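PDB 4TXG: chitinase from Chromobacterium violaceum, which probably hydrolyses the glycosidic bonds of chitin, acting as a family 18 glycoside hydrolase. Local coordinates for residues Cys121-Leu126 with Val134-Val139; Arg154-Tyr159 with Ser181-Ile186; Ala292-Ala297 with Leu346-Asp351; Tyr363-Ala368 with Leu389-Val394. One frame throughout, in Å; residues are numbered along the deposited sequence.

Contact 1: Cys121-Leu126 with Val134-Val139; sequences CRPEAL and VPYCAV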
loop_
_atom_site.group_PDB
_atom_site.type_symbol
_atom_site.label_atom_id
_atom_site.label_comp_id
_atom_site.label_asym_id
_atom_site.label_seq_id
_atom_site.Cartn_x
_atom_site.Cartn_y
_atom_site.Cartn_z
ATOM N N CYS A 121 21.559 13.045 3.602
ATOM C CA CYS A 121 20.658 12.072 4.219
ATOM C C CYS A 121 19.358 11.879 3.440
ATOM O O CYS A 121 18.425 11.253 3.940
ATOM C CB CYS A 121 20.329 12.497 5.652
ATOM S SG CYS A 121 21.780 12.602 6.725
ATOM N N ARG A 122 19.282 12.408 2.224
ATOM C CA ARG A 122 18.047 12.266 1.458
ATOM C C ARG A 122 17.865 10.811 1.019
ATOM O O ARG A 122 18.798 10.213 0.492
ATOM C CB ARG A 122 18.053 13.199 0.235
ATOM C CG ARG A 122 16.770 13.124 -0.575
ATOM C CD ARG A 122 16.761 14.115 -1.748
ATOM N NE ARG A 122 17.943 13.978 -2.591
ATOM C CZ ARG A 122 18.052 13.126 -3.609
ATOM N NH1 ARG A 122 17.040 12.322 -3.932
ATOM N NH2 ARG A 122 19.179 13.078 -4.312
ATOM N N PRO A 123 16.672 10.232 1.260
ATOM C CA PRO A 123 16.402 8.869 0.772
ATOM C C PRO A 123 16.630 8.731 -0.725
ATOM O O PRO A 123 16.333 9.657 -1.488
ATOM C CB PRO A 123 14.924 8.655 1.119
ATOM C CG PRO A 123 14.731 9.491 2.363
ATOM C CD PRO A 123 15.581 10.735 2.110
ATOM N N GLU A 124 17.169 7.587 -1.138
ATOM C CA GLU A 124 17.428 7.325 -2.548
ATOM C C GLU A 124 16.196 7.584 -3.420
ATOM O O GLU A 124 15.117 7.072 -3.139
ATOM C CB GLU A 124 17.902 5.880 -2.736
ATOM C CG GLU A 124 18.091 5.471 -4.192
ATOM C CD GLU A 124 18.475 4.005 -4.336
ATOM O OE1 GLU A 124 18.946 3.411 -3.345
ATOM O OE2 GLU A 124 18.295 3.442 -5.433
ATOM N N ALA A 125 16.384 8.391 -4.461
ATOM C CA ALA A 125 15.362 8.680 -5.474
ATOM C C ALA A 125 14.187 9.539 -4.983
ATOM O O ALA A 125 13.253 9.805 -5.744
ATOM C CB ALA A 125 14.830 7.369 -6.077
ATOM N N LEU A 126 14.221 9.991 -3.736
ATOM C CA LEU A 126 13.137 10.858 -3.255
ATOM C C LEU A 126 13.241 12.252 -3.871
ATOM O O LEU A 126 14.318 12.847 -3.933
ATOM C CB LEU A 126 13.148 10.957 -1.726
ATOM C CG LEU A 126 12.026 11.775 -1.056
ATOM C CD1 LEU A 126 10.667 11.103 -1.200
ATOM C CD2 LEU A 126 12.345 12.001 0.419
ATOM N N VAL A 134 15.533 20.966 3.724
ATOM C CA VAL A 134 14.729 19.920 4.345
ATOM C C VAL A 134 15.590 19.125 5.316
ATOM O O VAL A 134 16.635 18.609 4.928
ATOM C CB VAL A 134 14.141 18.997 3.276
ATOM C CG1 VAL A 134 13.256 17.930 3.900
ATOM C CG2 VAL A 134 13.377 19.822 2.245
ATOM N N PRO A 135 15.153 19.021 6.582
ATOM C CA PRO A 135 15.975 18.414 7.640
ATOM C C PRO A 135 15.984 16.882 7.621
ATOM O O PRO A 135 15.555 16.251 8.584
ATOM C CB PRO A 135 15.320 18.936 8.927
ATOM C CG PRO A 135 13.882 19.111 8.554
ATOM C CD PRO A 135 13.900 19.594 7.115
ATOM N N TYR A 136 16.502 16.292 6.550
ATOM C CA TYR A 136 16.488 14.829 6.415
ATOM C C TYR A 136 17.240 14.109 7.529
ATOM O O TYR A 136 16.882 12.999 7.899
ATOM C CB TYR A 136 17.092 14.402 5.082
ATOM C CG TYR A 136 16.250 14.750 3.887
ATOM C CD1 TYR A 136 14.982 14.194 3.718
ATOM C CD2 TYR A 136 16.719 15.632 2.928
ATOM C CE1 TYR A 136 14.211 14.513 2.612
ATOM C CE2 TYR A 136 15.954 15.957 1.838
ATOM C CZ TYR A 136 14.710 15.395 1.681
ATOM O OH TYR A 136 13.969 15.734 0.574
ATOM N N CYS A 137 18.290 14.734 8.048
ATOM C CA CYS A 137 19.153 14.042 8.995
ATOM C C CYS A 137 18.488 13.882 10.358
ATOM O O CYS A 137 18.996 13.170 11.219
ATOM C CB CYS A 137 20.496 14.760 9.116
ATOM S SG CYS A 137 21.582 14.387 7.704
ATOM N N ALA A 138 17.332 14.509 10.530
ATOM C CA ALA A 138 16.537 14.320 11.741
ATOM C C ALA A 138 15.893 12.926 11.800
ATOM O O ALA A 138 15.595 12.423 12.886
ATOM C CB ALA A 138 15.455 15.407 11.840
ATOM N N VAL A 139 15.690 12.308 10.637
ATOM C CA VAL A 139 14.955 11.043 10.537
ATOM C C VAL A 139 15.765 9.991 9.770
ATOM O O VAL A 139 15.581 8.784 9.964
ATOM C CB VAL A 139 13.572 11.264 9.838
ATOM C CG1 VAL A 139 12.920 9.955 9.402
ATOM C CG2 VAL A 139 12.627 12.041 10.760
#
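Y136 is the bump of this contact, and C121, R122, P123 and L126 form the hollow that receives it. R122 covers one ring face, its side chain running beside that of Y136 in the same direction. Its CA makes a CH-pi contact 4.0 Å from the centroid of the Y136 ring, 17° off the normal, and CG rests over the same face, 3.8 Å from CZ of Y136. CG of R122 stands anti to the backbone N (chi1 -178°), which sends CG and CD along the ring toward the hydroxyl, until a bend at chi3 swings the guanidinium back to its own segment. There NH1 of R122 donates to O of L126 at 2.8 Å, in the carbonyl plane and on a lone pair. That carbonyl ends a type II beta turn that starts at P123. CD of P123 already stands 3.9 Å from CD1 of Y136, and the turn returns the chain to let CD2 of L126 approach CE1 of Y136 at 3.8 Å. At the root of the tyrosine the hollow is closed covalently. The disulfide of C121 and C137 (SG to SG 2.0 Å) staples together a short loop that precedes the first barrel strand, and CB of C121 packs 3.8 Å from CB of Y136. The other face of the tyrosine receives CG1 of V134; the Y363 ring also meets that of Y136, the planes about 45° apart.

Contact 2: Arg154-Tyr159 with Ser181-Ile186; sequences RRIIGY and SKLTHI
I156 and T184 exchange the hydrogen bonds that open this parallel pairing of strands 155-161 and 185-193, neighbours in the family 18 TIM barrel. N of I156 donates to OG1 of T184 (2.8 Å, 166°), a side-chain hydroxyl doing the work of a main-chain carbonyl. In return O of I156 receives two amides: N of T184 at 2.9 Å, in the carbonyl plane on a lone pair, and N of H185 at 3.3 Å from well above that plane. Regular pairing then takes over, with N of G158 bonded to O of H185 at 3.0 Å.

Apolar contacts flank these bonds. CG2 of I156 meets CD2 of L183 at 3.6 Å, the two side chains crossing at about a right angle, whereas I157 and H185 run side by side, CG1 of I157 lying 3.7 Å from CB of H185.

Among the polar tips, OG1 of T184 sits in the plane of the H185 ring and hydrogen-bonds ND1 at 2.8 Å. Its chi1 (63°) sets OG1 between backbone N and carbonyl carbon, where it meets both N of I156 and this ring. NE2 of H185 is bonded to E146, whose other carboxylate oxygen forms a salt bridge with R155. Held at both nitrogens, H185 has its ring rotation fixed; E146 would tend to favour a proton on the imidazole, an effect the nearby R155 probably offsets in part.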
loop_
_atom_site.group_PDB
_atom_site.type_symbol
_atom_site.label_atom_id
_atom_site.label_comp_id
_atom_site.label_asym_id
_atom_site.label_seq_id
_atom_site.Cartn_x
_atom_site.Cartn_y
_atom_site.Cartn_z
ATOM N N ARG A 154 13.885 -3.437 10.090
ATOM C CA ARG A 154 12.768 -3.250 9.164
ATOM C C ARG A 154 11.698 -2.366 9.767
ATOM O O ARG A 154 11.489 -2.392 10.978
ATOM C CB ARG A 154 12.124 -4.594 8.801
ATOM C CG ARG A 154 13.088 -5.636 8.279
ATOM C CD ARG A 154 13.554 -5.344 6.854
ATOM N NE ARG A 154 14.679 -6.221 6.526
ATOM C CZ ARG A 154 15.685 -5.885 5.731
ATOM N NH1 ARG A 154 15.690 -4.692 5.121
ATOM N NH2 ARG A 154 16.681 -6.740 5.548
ATOM N N ARG A 155 10.982 -1.621 8.930
ATOM C CA ARG A 155 9.799 -0.939 9.432
ATOM C C ARG A 155 8.783 -1.983 9.877
ATOM O O ARG A 155 8.662 -3.043 9.268
ATOM C CB ARG A 155 9.189 -0.027 8.378
ATOM C CG ARG A 155 10.123 1.068 7.909
ATOM C CD ARG A 155 9.372 2.123 7.111
ATOM N NE ARG A 155 10.305 3.065 6.507
ATOM C CZ ARG A 155 10.883 2.865 5.330
ATOM N NH1 ARG A 155 10.596 1.763 4.642
ATOM N NH2 ARG A 155 11.736 3.767 4.843
ATOM N N ILE A 156 8.086 -1.672 10.962
ATOM C CA ILE A 156 6.995 -2.481 11.472
ATOM C C ILE A 156 5.879 -1.489 11.739
ATOM O O ILE A 156 5.894 -0.757 12.732
ATOM C CB ILE A 156 7.384 -3.261 12.745
ATOM C CG1 ILE A 156 8.558 -4.194 12.450
ATOM C CG2 ILE A 156 6.182 -4.043 13.288
ATOM C CD1 ILE A 156 9.129 -4.875 13.702
ATOM N N ILE A 157 4.949 -1.426 10.797
ATOM C CA ILE A 157 3.957 -0.359 10.761
ATOM C C ILE A 157 2.577 -0.900 11.079
ATOM O O ILE A 157 2.036 -1.701 10.328
ATOM C CB ILE A 157 3.928 0.307 9.379
ATOM C CG1 ILE A 157 5.326 0.808 9.004
ATOM C CG2 ILE A 157 2.915 1.438 9.330
ATOM C CD1 ILE A 157 5.619 0.671 7.510
ATOM N N GLY A 158 2.004 -0.458 12.192
ATOM C CA GLY A 158 0.700 -0.958 12.588
ATOM C C GLY A 158 -0.386 0.078 12.392
ATOM O O GLY A 158 -0.224 1.233 12.795
ATOM N N TYR A 159 -1.482 -0.324 11.751
ATOM C CA TYR A 159 -2.665 0.520 11.687
ATOM C C TYR A 159 -3.468 0.413 12.971
ATOM O O TYR A 159 -3.812 -0.686 13.412
ATOM C CB TYR A 159 -3.550 0.141 10.505
ATOM C CG TYR A 159 -3.147 0.817 9.224
ATOM C CD1 TYR A 159 -3.626 2.078 8.909
ATOM C CD2 TYR A 159 -2.308 0.183 8.319
ATOM C CE1 TYR A 159 -3.264 2.701 7.735
ATOM C CE2 TYR A 159 -1.946 0.794 7.137
ATOM C CZ TYR A 159 -2.427 2.057 6.849
ATOM O OH TYR A 159 -2.058 2.676 5.670
ATOM N N SER A 181 6.923 -1.012 22.146
ATOM C CA SER A 181 8.329 -1.411 22.162
ATOM C C SER A 181 8.694 -2.342 21.001
ATOM O O SER A 181 9.843 -2.756 20.879
ATOM C CB SER A 181 8.684 -2.101 23.487
ATOM O OG SER A 181 8.053 -3.363 23.579
ATOM N N LYS A 182 7.714 -2.672 20.159
ATOM C CA LYS A 182 7.939 -3.641 19.094
ATOM C C LYS A 182 7.571 -3.105 17.711
ATOM O O LYS A 182 7.582 -3.852 16.736
ATOM C CB LYS A 182 7.148 -4.922 19.377
ATOM C CG LYS A 182 7.428 -5.510 20.764
ATOM C CD LYS A 182 6.744 -6.852 20.959
ATOM C CE LYS A 182 6.946 -7.380 22.374
ATOM N NZ LYS A 182 8.381 -7.396 22.771
ATOM N N LEU A 183 7.254 -1.814 17.634
ATOM C CA LEU A 183 6.868 -1.166 16.376
ATOM C C LEU A 183 7.834 -0.054 15.966
ATOM O O LEU A 183 8.641 0.416 16.772
ATOM C CB LEU A 183 5.460 -0.557 16.490
ATOM C CG LEU A 183 4.253 -1.420 16.828
ATOM C CD1 LEU A 183 3.022 -0.562 16.901
ATOM C CD2 LEU A 183 4.069 -2.493 15.774
ATOM N N THR A 184 7.744 0.386 14.715
ATOM C CA THR A 184 8.502 1.565 14.304
ATOM C C THR A 184 7.588 2.738 13.928
ATOM O O THR A 184 7.966 3.904 14.098
ATOM C CB THR A 184 9.440 1.261 13.115
ATOM O OG1 THR A 184 8.671 0.870 11.969
ATOM C CG2 THR A 184 10.433 0.151 13.480
ATOM N N HIS A 185 6.399 2.421 13.411
ATOM C CA HIS A 185 5.424 3.419 12.970
ATOM C C HIS A 185 4.005 2.991 13.335
ATOM O O HIS A 185 3.669 1.810 13.282
ATOM C CB HIS A 185 5.471 3.635 11.451
ATOM C CG HIS A 185 6.793 4.103 10.928
ATOM N ND1 HIS A 185 7.896 3.282 10.844
ATOM C CD2 HIS A 185 7.177 5.299 10.417
ATOM C CE1 HIS A 185 8.911 3.958 10.334
ATOM N NE2 HIS A 185 8.500 5.181 10.060
ATOM N N ILE A 186 3.175 3.967 13.683
ATOM C CA ILE A 186 1.747 3.735 13.901
ATOM C C ILE A 186 0.944 4.671 13.018
ATOM O O ILE A 186 1.154 5.883 13.039
ATOM C CB ILE A 186 1.345 3.978 15.355
ATOM C CG1 ILE A 186 2.122 3.051 16.296
ATOM C CG2 ILE A 186 -0.180 3.833 15.527
ATOM C CD1 ILE A 186 2.124 3.551 17.749
#

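Contact 3: Ala292-Ala297 with Leu346-Asp351; sequences AFSDSA and LQTLRD
L349 enters a shallow hollow lined by S294, A297 and F293, and its two methyls divide the work. CD1 lies against the backbone of the other helix, 3.8 Å from CA of S294, and reaches CB of A297 at 4.0 Å. CD2 turns to the ring of F293, which it meets at the edge, 4.2 Å from CE2 of F293. CG of L349 lies roughly anti to the backbone N (chi1 -152°), which turns the two methyls onto S294, A297 and F293. Beside the leucine, CG2 of T348 rests 3.7 Å from OG of S294.

S294 and A297 are the small residues on which L349 rests, and the short helical segments pass 9.1 Å apart at a signed angle of -34°. These are neighbouring outer helices of the TIM barrel: helix 287-304 leads into strand 308-312, and helix 338-360 comes after that strand and precedes strand 365-371. Strand 308-312 supplies the floor of the hollow, since I311 touches both F293 and L349, and V309 touches A297.

Further out, two of the hydroxyls are bonded to carbonyls of their own helices. OG of S294 is paired with O of I290 and OG1 of T348 with O of A344, which leaves the methyl of the threonine to face its neighbour. S296 donates from OG to O of F293 at 2.6 Å, a carbonyl that also accepts N of A297 at 2.9 Å; the same serine hydroxyl is bonded to N of L199.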
loop_
_atom_site.group_PDB
_atom_site.type_symbol
_atom_site.label_atom_id
_atom_site.label_comp_id
_atom_site.label_asym_id
_atom_site.label_seq_id
_atom_site.Cartn_x
_atom_site.Cartn_y
_atom_site.Cartn_z
ATOM N N ALA A 292 -5.812 23.747 -0.201
ATOM C CA ALA A 292 -6.504 23.769 1.085
ATOM C C ALA A 292 -6.173 22.524 1.887
ATOM O O ALA A 292 -5.912 22.593 3.095
ATOM C CB ALA A 292 -8.015 23.884 0.886
ATOM N N PHE A 293 -6.188 21.380 1.215
ATOM C CA PHE A 293 -5.888 20.133 1.903
ATOM C C PHE A 293 -4.454 20.124 2.434
ATOM O O PHE A 293 -4.214 19.792 3.600
ATOM C CB PHE A 293 -6.108 18.929 0.984
ATOM C CG PHE A 293 -5.764 17.630 1.639
ATOM C CD1 PHE A 293 -6.648 17.041 2.535
ATOM C CD2 PHE A 293 -4.548 17.021 1.398
ATOM C CE1 PHE A 293 -6.326 15.842 3.164
ATOM C CE2 PHE A 293 -4.224 15.824 2.017
ATOM C CZ PHE A 293 -5.115 15.241 2.899
ATOM N N SER A 294 -3.505 20.479 1.577
ATOM C CA SER A 294 -2.094 20.411 1.944
ATOM C C SER A 294 -1.772 21.348 3.096
ATOM O O SER A 294 -1.088 20.958 4.047
ATOM C CB SER A 294 -1.220 20.717 0.731
ATOM O OG SER A 294 -1.451 19.730 -0.275
ATOM N N ASP A 295 -2.276 22.574 3.034
ATOM C CA ASP A 295 -2.073 23.497 4.152
ATOM C C ASP A 295 -2.717 22.962 5.435
ATOM O O ASP A 295 -2.167 23.139 6.528
ATOM C CB ASP A 295 -2.630 24.878 3.817
ATOM C CG ASP A 295 -1.813 25.600 2.743
ATOM O OD1 ASP A 295 -0.657 25.196 2.475
ATOM O OD2 ASP A 295 -2.323 26.588 2.177
ATOM N N SER A 296 -3.875 22.310 5.308
ATOM C CA SER A 296 -4.564 21.776 6.481
ATOM C C SER A 296 -3.779 20.611 7.086
ATOM O O SER A 296 -3.821 20.400 8.297
ATOM C CB SER A 296 -6.000 21.335 6.146
ATOM O OG SER A 296 -6.037 20.099 5.456
ATOM N N ALA A 297 -3.059 19.866 6.251
ATOM C CA ALA A 297 -2.269 18.740 6.741
ATOM C C ALA A 297 -1.097 19.249 7.570
ATOM O O ALA A 297 -0.788 18.697 8.627
ATOM C CB ALA A 297 -1.780 17.874 5.583
ATOM N N LEU A 346 0.206 14.851 -4.477
ATOM C CA LEU A 346 1.427 14.412 -3.805
ATOM C C LEU A 346 2.556 15.427 -3.955
ATOM O O LEU A 346 3.320 15.646 -3.015
ATOM C CB LEU A 346 1.867 13.050 -4.342
ATOM C CG LEU A 346 0.868 11.908 -4.073
ATOM C CD1 LEU A 346 1.384 10.584 -4.609
ATOM C CD2 LEU A 346 0.560 11.810 -2.578
ATOM N N GLN A 347 2.672 16.044 -5.132
ATOM C CA GLN A 347 3.720 17.044 -5.346
ATOM C C GLN A 347 3.506 18.252 -4.437
ATOM O O GLN A 347 4.457 18.795 -3.864
ATOM C CB GLN A 347 3.769 17.497 -6.810
ATOM C CG GLN A 347 4.878 18.511 -7.049
ATOM C CD GLN A 347 5.167 18.755 -8.516
ATOM O OE1 GLN A 347 4.653 18.056 -9.390
ATOM N NE2 GLN A 347 6.007 19.747 -8.793
ATOM N N THR A 348 2.251 18.654 -4.278
ATOM C CA THR A 348 1.931 19.816 -3.457
ATOM C C THR A 348 2.089 19.503 -1.974
ATOM O O THR A 348 2.598 20.318 -1.199
ATOM C CB THR A 348 0.502 20.318 -3.735
ATOM O OG1 THR A 348 0.358 20.572 -5.138
ATOM C CG2 THR A 348 0.228 21.622 -2.971
ATOM N N LEU A 349 1.652 18.321 -1.572
ATOM C CA LEU A 349 1.834 17.884 -0.194
ATOM C C LEU A 349 3.321 17.830 0.169
ATOM O O LEU A 349 3.721 18.276 1.244
ATOM C CB LEU A 349 1.179 16.526 -0.013
ATOM C CG LEU A 349 0.634 16.040 1.325
ATOM C CD1 LEU A 349 -0.176 17.097 2.048
ATOM C CD2 LEU A 349 -0.232 14.818 0.998
ATOM N N ARG A 350 4.130 17.308 -0.750
ATOM C CA ARG A 350 5.583 17.231 -0.575
ATOM C C ARG A 350 6.176 18.623 -0.390
ATOM O O ARG A 350 6.980 18.860 0.511
ATOM C CB ARG A 350 6.231 16.532 -1.778
ATOM C CG ARG A 350 7.764 16.481 -1.752
ATOM C CD ARG A 350 8.275 15.321 -0.886
ATOM N NE ARG A 350 8.285 15.643 0.540
ATOM C CZ ARG A 350 8.232 14.734 1.511
ATOM N NH1 ARG A 350 8.276 15.123 2.784
ATOM N NH2 ARG A 350 8.136 13.436 1.209
ATOM N N ASP A 351 5.751 19.547 -1.244
ATOM C CA ASP A 351 6.208 20.929 -1.173
ATOM C C ASP A 351 5.843 21.576 0.170
ATOM O O ASP A 351 6.691 22.192 0.827
ATOM C CB ASP A 351 5.611 21.738 -2.329
ATOM C CG ASP A 351 6.037 23.196 -2.306
ATOM O OD1 ASP A 351 5.428 23.983 -1.552
ATOM O OD2 ASP A 351 6.985 23.553 -3.038
#

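Contact 4: Tyr363-Ala368 with Leu389-Val394; sequences YYQITA and LDFVNV
D390 reaches across to Y363 and I366. Its CB lies 3.5 Å from O of I366, the carbonyl that accepts N of D390 at 2.8 Å. CG of D390, 3.8 Å from CG of Q365, stands anti to the residue's own carbonyl carbon (chi1 -73°), which swings the carboxylate toward Y363 and N of I366. OD1 takes the hydroxyl of Y363 on its syn lone pair (OH to OD1 2.6 Å), the carboxylate standing at the edge of the tyrosine ring with planes 79° apart. OD2 is met on its anti side by N of I366, at 2.8 Å and 30° out of the carboxylate plane. Y140 adds a hydrogen bond to OD1 and R350 a salt bridge to OD2.

Farther along, CG2 of T367 sits over the centre of the F391 ring, 3.4 Å from its centroid, and N of N393 donates almost straight to O of A368 (2.8 Å). A water bridges OG1 of T367 and ND2 of N393. T367 is also bonded to D310, part of the family's DxxDxDxE signature.

The two strands belong to one beta-alpha-beta unit of the barrel. With R350 and several donors around it, D390 is probably ionised and held in one rotation.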
loop_
_atom_site.group_PDB
_atom_site.type_symbol
_atom_site.label_atom_id
_atom_site.label_comp_id
_atom_site.label_asym_id
_atom_site.label_seq_id
_atom_site.Cartn_x
_atom_site.Cartn_y
_atom_site.Cartn_z
ATOM N N TYR A 363 11.427 16.794 10.700
ATOM C CA TYR A 363 11.003 16.271 9.406
ATOM C C TYR A 363 9.580 15.714 9.424
ATOM O O TYR A 363 9.150 15.118 10.420
ATOM C CB TYR A 363 11.992 15.190 8.957
ATOM C CG TYR A 363 11.739 14.720 7.561
ATOM C CD1 TYR A 363 12.083 15.514 6.478
ATOM C CD2 TYR A 363 11.132 13.497 7.320
ATOM C CE1 TYR A 363 11.845 15.097 5.193
ATOM C CE2 TYR A 363 10.884 13.073 6.033
ATOM C CZ TYR A 363 11.251 13.876 4.977
ATOM O OH TYR A 363 11.017 13.480 3.685
ATOM N N TYR A 364 8.852 15.899 8.321
ATOM C CA TYR A 364 7.510 15.327 8.169
ATOM C C TYR A 364 7.472 14.357 6.994
ATOM O O TYR A 364 7.817 14.717 5.873
ATOM C CB TYR A 364 6.449 16.419 7.964
ATOM C CG TYR A 364 6.377 17.424 9.096
ATOM C CD1 TYR A 364 5.884 17.055 10.345
ATOM C CD2 TYR A 364 6.802 18.734 8.917
ATOM C CE1 TYR A 364 5.816 17.971 11.389
ATOM C CE2 TYR A 364 6.745 19.663 9.959
ATOM C CZ TYR A 364 6.252 19.273 11.190
ATOM O OH TYR A 364 6.189 20.187 12.225
ATOM N N GLN A 365 7.046 13.129 7.261
ATOM C CA GLN A 365 6.986 12.103 6.226
ATOM C C GLN A 365 5.657 12.129 5.469
ATOM O O GLN A 365 4.612 12.446 6.035
ATOM C CB GLN A 365 7.219 10.709 6.839
ATOM C CG GLN A 365 8.683 10.426 7.218
ATOM C CD GLN A 365 8.899 9.020 7.775
ATOM O OE1 GLN A 365 8.181 8.585 8.675
ATOM N NE2 GLN A 365 9.891 8.304 7.237
ATOM N N ILE A 366 5.707 11.810 4.180
ATOM C CA ILE A 366 4.487 11.493 3.434
ATOM C C ILE A 366 4.540 10.049 3.010
ATOM O O ILE A 366 5.493 9.621 2.349
ATOM C CB ILE A 366 4.318 12.352 2.183
ATOM C CG1 ILE A 366 4.433 13.820 2.534
ATOM C CG2 ILE A 366 2.962 12.055 1.515
ATOM C CD1 ILE A 366 4.267 14.705 1.347
ATOM N N THR A 367 3.529 9.284 3.396
ATOM C CA THR A 367 3.443 7.913 2.941
ATOM C C THR A 367 2.099 7.704 2.247
ATOM O O THR A 367 1.235 8.581 2.257
ATOM C CB THR A 367 3.627 6.923 4.111
ATOM O OG1 THR A 367 2.518 7.007 5.017
ATOM C CG2 THR A 367 4.913 7.256 4.878
ATOM N N ALA A 368 1.936 6.547 1.619
ATOM C CA ALA A 368 0.659 6.224 1.012
ATOM C C ALA A 368 0.384 4.746 1.125
ATOM O O ALA A 368 1.289 3.927 1.016
ATOM C CB ALA A 368 0.628 6.663 -0.463
ATOM N N LEU A 389 6.998 10.199 -2.247
ATOM C CA LEU A 389 6.645 9.473 -1.037
ATOM C C LEU A 389 7.861 8.967 -0.274
ATOM O O LEU A 389 8.734 8.294 -0.836
ATOM C CB LEU A 389 5.737 8.286 -1.383
ATOM C CG LEU A 389 4.453 8.693 -2.096
ATOM C CD1 LEU A 389 3.689 7.461 -2.580
ATOM C CD2 LEU A 389 3.589 9.522 -1.153
ATOM N N ASP A 390 7.922 9.285 1.011
ATOM C CA ASP A 390 8.986 8.730 1.838
ATOM C C ASP A 390 8.990 7.211 1.769
ATOM O O ASP A 390 10.048 6.592 1.673
ATOM C CB ASP A 390 8.837 9.196 3.275
ATOM C CG ASP A 390 9.208 10.643 3.434
ATOM O OD1 ASP A 390 10.402 10.922 3.682
ATOM O OD2 ASP A 390 8.319 11.501 3.268
ATOM N N PHE A 391 7.803 6.612 1.826
ATOM C CA PHE A 391 7.668 5.192 1.524
ATOM C C PHE A 391 6.222 4.844 1.236
ATOM O O PHE A 391 5.321 5.655 1.481
ATOM C CB PHE A 391 8.239 4.300 2.655
ATOM C CG PHE A 391 7.644 4.535 4.024
ATOM C CD1 PHE A 391 6.436 3.957 4.383
ATOM C CD2 PHE A 391 8.337 5.272 4.978
ATOM C CE1 PHE A 391 5.907 4.130 5.661
ATOM C CE2 PHE A 391 7.805 5.469 6.259
ATOM C CZ PHE A 391 6.591 4.890 6.598
ATOM N N VAL A 392 6.002 3.653 0.683
ATOM C CA VAL A 392 4.642 3.181 0.459
ATOM C C VAL A 392 4.346 1.995 1.356
ATOM O O VAL A 392 5.242 1.255 1.723
ATOM C CB VAL A 392 4.386 2.776 -1.015
ATOM C CG1 VAL A 392 4.503 4.002 -1.919
ATOM C CG2 VAL A 392 5.333 1.673 -1.475
ATOM N N ASN A 393 3.074 1.854 1.715
ATOM C CA ASN A 393 2.568 0.685 2.418
ATOM C C ASN A 393 1.689 -0.064 1.447
ATOM O O ASN A 393 0.578 0.382 1.144
ATOM C CB ASN A 393 1.777 1.099 3.658
ATOM C CG ASN A 393 2.629 1.856 4.654
ATOM O OD1 ASN A 393 3.749 1.446 4.947
ATOM N ND2 ASN A 393 2.125 2.978 5.142
ATOM N N VAL A 394 2.188 -1.182 0.933
ATOM C CA VAL A 394 1.480 -1.870 -0.141
ATOM C C VAL A 394 0.375 -2.735 0.455
ATOM O O VAL A 394 0.638 -3.554 1.335
ATOM C CB VAL A 394 2.430 -2.746 -0.987
ATOM C CG1 VAL A 394 1.626 -3.468 -2.076
ATOM C CG2 VAL A 394 3.558 -1.890 -1.594
HETATM O O HOH W 1 2.847 5.041 7.133
#

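Overall arrangement
Along the chain the four contacts come in series, none enclosing or crossing another. Contact 1 closes a short disulfide-bonded loop ahead of the barrel. Contact 2 then pairs the first two barrel strands, contact 3 joins two outer helices across 48 intervening residues, and contact 4 pairs strands 365-371 and 391-395. Contact 4 is where the others converge. Y136 and V134 of contact 1 pack on Y363, contacts 3 and 4 are joined through R350, and R155, I157 and H185 of contact 2 meet F391, N393 and Q365. The N-terminal loop, helix layer and barrel interior are thus tied together, although contacts 2 and 3 remain about 11 Å apart at their nearest atoms.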